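Local atomic coordinates of SusD-like protein BACOVA_02651 (Bacteroides ovatus, PDB entry 5E75), a protein that binds polysaccharide at the bacterial cell surface and probably captures xyloglucan before its transport into the periplasm for degradation. Residues P26-Y35 against A75-A86. Numbering follows the deposited sequence.
With EDO (1,2-ethanediol), chain D.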
loop_
_atom_site.group_PDB
_atom_site.type_symbol
_atom_site.label_atom_id
_atom_site.label_comp_id
_atom_site.label_asym_id
_atom_site.label_seq_id
_atom_site.Cartn_x
_atom_site.Cartn_y
_atom_site.Cartn_z
ATOM N N PRO A 26 -5.401 3.882 -19.171
ATOM C CA PRO A 26 -5.070 4.914 -18.178
ATOM C C PRO A 26 -5.649 4.675 -16.771
ATOM O O PRO A 26 -5.219 5.343 -15.820
ATOM C CB PRO A 26 -5.651 6.196 -18.786
ATOM C CG PRO A 26 -5.769 5.915 -20.264
ATOM C CD PRO A 26 -6.092 4.458 -20.344
ATOM N N LEU A 27 -6.591 3.746 -16.621
ATOM C CA LEU A 27 -7.047 3.349 -15.282
ATOM C C LEU A 27 -5.932 2.785 -14.411
ATOM O O LEU A 27 -6.062 2.727 -13.191
ATOM C CB LEU A 27 -8.155 2.297 -15.380
ATOM C CG LEU A 27 -9.514 2.742 -15.910
ATOM C CD1 LEU A 27 -10.387 1.529 -16.178
ATOM C CD2 LEU A 27 -10.203 3.685 -14.931
ATOM N N TYR A 28 -4.847 2.360 -15.048
ATOM C CA TYR A 28 -3.733 1.753 -14.340
ATOM C C TYR A 28 -2.585 2.721 -14.082
ATOM O O TYR A 28 -1.608 2.338 -13.451
ATOM C CB TYR A 28 -3.188 0.571 -15.137
ATOM C CG TYR A 28 -4.131 -0.613 -15.261
ATOM C CD1 TYR A 28 -5.142 -0.651 -16.229
ATOM C CD2 TYR A 28 -3.979 -1.714 -14.441
ATOM C CE1 TYR A 28 -5.985 -1.755 -16.338
ATOM C CE2 TYR A 28 -4.819 -2.811 -14.545
ATOM C CZ TYR A 28 -5.807 -2.831 -15.487
ATOM O OH TYR A 28 -6.623 -3.940 -15.545
ATOM N N ASN A 29 -2.666 3.956 -14.574
ATOM C CA ASN A 29 -1.570 4.907 -14.359
ATOM C C ASN A 29 -2.062 6.338 -14.179
ATOM O O ASN A 29 -2.106 6.836 -13.064
ATOM C CB ASN A 29 -0.454 4.777 -15.426
ATOM C CG ASN A 29 -0.967 4.593 -16.851
ATOM O OD1 ASN A 29 -1.775 5.380 -17.357
ATOM N ND2 ASN A 29 -0.437 3.578 -17.527
ATOM N N ARG A 30 -2.471 6.985 -15.268
ATOM C CA ARG A 30 -2.939 8.356 -15.204
ATOM C C ARG A 30 -3.972 8.585 -14.093
ATOM O O ARG A 30 -3.929 9.590 -13.384
ATOM C CB ARG A 30 -3.522 8.745 -16.570
ATOM C CG ARG A 30 -4.021 10.157 -16.662
ATOM C CD ARG A 30 -4.440 10.477 -18.092
ATOM N NE ARG A 30 -4.849 11.870 -18.214
ATOM C CZ ARG A 30 -4.962 12.525 -19.365
ATOM N NH1 ARG A 30 -4.693 11.919 -20.516
ATOM N NH2 ARG A 30 -5.343 13.797 -19.360
ATOM N N ALA A 31 -4.910 7.656 -13.945
ATOM C CA ALA A 31 -5.942 7.787 -12.930
ATOM C C ALA A 31 -5.387 7.931 -11.511
ATOM O O ALA A 31 -5.941 8.680 -10.711
ATOM C CB ALA A 31 -6.868 6.608 -12.997
ATOM N N TRP A 32 -4.281 7.237 -11.243
ATOM C CA TRP A 32 -3.676 7.158 -9.907
ATOM C C TRP A 32 -2.589 8.204 -9.675
ATOM O O TRP A 32 -2.078 8.338 -8.559
ATOM C CB TRP A 32 -3.065 5.765 -9.718
ATOM C CG TRP A 32 -4.078 4.668 -9.629
ATOM C CD1 TRP A 32 -4.483 3.853 -10.646
ATOM C CD2 TRP A 32 -4.824 4.268 -8.470
ATOM N NE1 TRP A 32 -5.462 2.988 -10.200
ATOM C CE2 TRP A 32 -5.677 3.212 -8.865
ATOM C CE3 TRP A 32 -4.869 4.715 -7.148
ATOM C CZ2 TRP A 32 -6.564 2.595 -7.971
ATOM C CZ3 TRP A 32 -5.739 4.098 -6.270
ATOM C CH2 TRP A 32 -6.565 3.043 -6.680
ATOM N N PHE A 33 -2.244 8.956 -10.707
ATOM C CA PHE A 33 -1.065 9.809 -10.670
ATOM C C PHE A 33 -1.076 10.823 -9.510
ATOM O O PHE A 33 -0.048 10.996 -8.845
ATOM C CB PHE A 33 -0.883 10.525 -12.020
ATOM C CG PHE A 33 0.351 11.378 -12.081
ATOM C CD1 PHE A 33 1.585 10.831 -12.413
ATOM C CD2 PHE A 33 0.274 12.724 -11.797
ATOM C CE1 PHE A 33 2.718 11.619 -12.447
ATOM C CE2 PHE A 33 1.415 13.515 -11.830
ATOM C CZ PHE A 33 2.628 12.956 -12.158
ATOM N N ASP A 34 -2.196 11.486 -9.242
ATOM C CA ASP A 34 -2.209 12.536 -8.221
ATOM C C ASP A 34 -1.933 11.947 -6.845
ATOM O O ASP A 34 -1.450 12.644 -5.966
ATOM C CB ASP A 34 -3.533 13.320 -8.162
ATOM C CG ASP A 34 -3.689 14.313 -9.286
ATOM O OD1 ASP A 34 -2.754 14.455 -10.098
ATOM O OD2 ASP A 34 -4.763 14.961 -9.333
ATOM N N TYR A 35 -2.280 10.678 -6.647
ATOM C CA TYR A 35 -1.994 9.988 -5.385
ATOM C C TYR A 35 -0.551 9.499 -5.345
ATOM O O TYR A 35 0.171 9.791 -4.390
ATOM C CB TYR A 35 -2.968 8.820 -5.223
ATOM C CG TYR A 35 -2.696 7.852 -4.083
ATOM C CD1 TYR A 35 -2.638 8.288 -2.765
ATOM C CD2 TYR A 35 -2.544 6.490 -4.327
ATOM C CE1 TYR A 35 -2.426 7.392 -1.726
ATOM C CE2 TYR A 35 -2.318 5.596 -3.287
ATOM C CZ TYR A 35 -2.269 6.058 -1.996
ATOM O OH TYR A 35 -2.055 5.187 -0.935
ATOM N N ALA A 75 -4.269 13.430 -2.214
ATOM C CA ALA A 75 -4.813 12.070 -2.133
ATOM C C ALA A 75 -6.294 12.044 -2.521
ATOM O O ALA A 75 -6.719 11.200 -3.306
ATOM C CB ALA A 75 -4.606 11.488 -0.733
ATOM N N TRP A 76 -7.038 13.000 -1.981
ATOM C CA TRP A 76 -8.472 13.150 -2.265
ATOM C C TRP A 76 -8.673 13.320 -3.760
ATOM O O TRP A 76 -9.491 12.632 -4.363
ATOM C CB TRP A 76 -9.023 14.348 -1.500
ATOM C CG TRP A 76 -10.532 14.614 -1.597
ATOM C CD1 TRP A 76 -11.171 15.432 -2.487
ATOM C CD2 TRP A 76 -11.556 14.092 -0.731
ATOM N NE1 TRP A 76 -12.518 15.447 -2.222
ATOM C CE2 TRP A 76 -12.782 14.625 -1.158
ATOM C CE3 TRP A 76 -11.549 13.219 0.366
ATOM C CZ2 TRP A 76 -13.991 14.309 -0.534
ATOM C CZ3 TRP A 76 -12.753 12.900 0.967
ATOM C CH2 TRP A 76 -13.949 13.456 0.531
ATOM N N SER A 77 -7.901 14.219 -4.363
ATOM C CA SER A 77 -7.941 14.411 -5.814
ATOM C C SER A 77 -7.618 13.138 -6.583
ATOM O O SER A 77 -8.299 12.805 -7.550
ATOM C CB SER A 77 -6.954 15.508 -6.251
ATOM O OG SER A 77 -6.969 15.667 -7.678
ATOM N N GLY A 78 -6.563 12.437 -6.176
ATOM C CA GLY A 78 -6.161 11.217 -6.842
ATOM C C GLY A 78 -7.192 10.118 -6.794
ATOM O O GLY A 78 -7.529 9.522 -7.816
ATOM N N PHE A 79 -7.723 9.834 -5.597
ATOM C CA PHE A 79 -8.700 8.780 -5.483
ATOM C C PHE A 79 -9.957 9.156 -6.263
ATOM O O PHE A 79 -10.522 8.298 -6.940
ATOM C CB PHE A 79 -9.040 8.492 -4.016
ATOM C CG PHE A 79 -7.883 7.944 -3.211
ATOM C CD1 PHE A 79 -7.161 6.833 -3.635
ATOM C CD2 PHE A 79 -7.521 8.542 -2.028
ATOM C CE1 PHE A 79 -6.087 6.336 -2.879
ATOM C CE2 PHE A 79 -6.455 8.055 -1.280
ATOM C CZ PHE A 79 -5.748 6.952 -1.706
ATOM N N TYR A 80 -10.390 10.416 -6.171
ATOM C CA TYR A 80 -11.561 10.820 -6.956
ATOM C C TYR A 80 -11.277 10.856 -8.460
ATOM O O TYR A 80 -12.190 10.682 -9.250
ATOM C CB TYR A 80 -12.201 12.122 -6.433
ATOM C CG TYR A 80 -13.153 11.809 -5.307
ATOM C CD1 TYR A 80 -14.360 11.180 -5.565
ATOM C CD2 TYR A 80 -12.821 12.050 -3.977
ATOM C CE1 TYR A 80 -15.228 10.846 -4.561
ATOM C CE2 TYR A 80 -13.704 11.701 -2.946
ATOM C CZ TYR A 80 -14.903 11.109 -3.264
ATOM O OH TYR A 80 -15.778 10.756 -2.255
ATOM N N SER A 81 -10.022 11.018 -8.853
ATOM C CA SER A 81 -9.662 10.886 -10.266
ATOM C C SER A 81 -9.864 9.452 -10.752
ATOM O O SER A 81 -10.329 9.209 -11.867
ATOM C CB SER A 81 -8.215 11.329 -10.502
ATOM O OG SER A 81 -8.076 12.733 -10.398
ATOM N N VAL A 82 -9.523 8.478 -9.913
ATOM C CA VAL A 82 -9.802 7.083 -10.243
ATOM C C VAL A 82 -11.311 6.857 -10.384
ATOM O O VAL A 82 -11.774 6.232 -11.350
ATOM C CB VAL A 82 -9.211 6.092 -9.191
ATOM C CG1 VAL A 82 -9.551 4.657 -9.568
ATOM C CG2 VAL A 82 -7.705 6.244 -9.075
ATOM N N VAL A 83 -12.081 7.341 -9.417
ATOM C CA VAL A 83 -13.516 7.150 -9.436
ATOM C C VAL A 83 -14.117 7.774 -10.686
ATOM O O VAL A 83 -14.902 7.127 -11.380
ATOM C CB VAL A 83 -14.182 7.763 -8.178
ATOM C CG1 VAL A 83 -15.712 7.734 -8.292
ATOM C CG2 VAL A 83 -13.690 7.040 -6.902
ATOM N N THR A 84 -13.773 9.026 -10.970
ATOM C CA THR A 84 -14.402 9.694 -12.111
ATOM C C THR A 84 -13.904 9.126 -13.436
ATOM O O THR A 84 -14.689 9.027 -14.389
ATOM C CB THR A 84 -14.255 11.211 -12.049
ATOM O OG1 THR A 84 -12.890 11.549 -12.077
ATOM C CG2 THR A 84 -14.883 11.773 -10.783
ATOM N N MET A 85 -12.641 8.725 -13.534
ATOM C CA MET A 85 -12.214 8.015 -14.754
ATOM C C MET A 85 -12.956 6.686 -14.957
ATOM O O MET A 85 -13.335 6.328 -16.082
ATOM C CB MET A 85 -10.703 7.770 -14.799
ATOM C CG MET A 85 -10.292 7.214 -16.163
ATOM S SD MET A 85 -8.553 6.867 -16.382
ATOM C CE MET A 85 -7.871 8.489 -16.194
ATOM N N ALA A 86 -13.124 5.926 -13.883
ATOM C CA ALA A 86 -13.889 4.683 -13.938
ATOM C C ALA A 86 -15.299 4.973 -14.459
ATOM O O ALA A 86 -15.818 4.262 -15.336
ATOM C CB ALA A 86 -13.951 4.032 -12.549
HETATM C C1 EDO D . -15.592 14.816 -4.225
HETATM O O1 EDO D . -14.916 16.009 -3.812
HETATM C C2 EDO D . -15.819 14.841 -5.721
HETATM O O2 EDO D . -14.618 15.278 -6.367
#
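Val-82 presses its CG2 methyl onto one face of the Trp-32 indole. The methyl sits nearly over the centre of the six-membered ring, 3.6 Å from its centroid and 14° off the ring normal, a CH-pi contact. With Val-82 CG1 anti to the backbone N (chi1 179°), CG2 lies over the ring, and CG1 also reaches Trp-32 CZ2. CG2 also touches Ala-31 CB at 4.0 Å. Trp-32 CZ3 meets the edge of the Phe-79 ring. The far end of that ring reaches Tyr-35: Phe-79 CZ lies over one face of Tyr-35, toward the rim, 3.4 Å from Tyr-35 CE1, with the two planes inclined at 42°. Tyr-35 OH is hydrogen-bonded to Tyr-423 OH. An alanine in place of Tyr-35 would probably uncover the CZ end of Phe-79 and leave Tyr-423 OH without this hydrogen bond.

The contact sets the turns of 26-35 against helix 70-95 in the helical, TPR-like part of the SusD fold. Helix 103-125 also borders this core, with Met-116 against Trp-32 and Met-124 against Phe-79.

Gly-78 lets the two backbones come close. Its CA lies 3.6 Å from Asp-34 CB, and with no CB at Gly-78, Tyr-35 N can sit against that CA. Beside it, Ser-77 OG donates to Asp-34 OD2 at 2.8 Å, on the anti lone pair of that oxygen. Ser-81 OG donates a hydrogen bond to Ser-77 O from above the carbonyl plane; Ser-81 N reaches that oxygen from the opposite face.

Met-85 is extended to its sulfur and bent only at the last bond. SD lies 3.8 Å from Ala-31 CB and also touches Pro-26, while CG packs on Leu-27 CD2 at 3.7 Å.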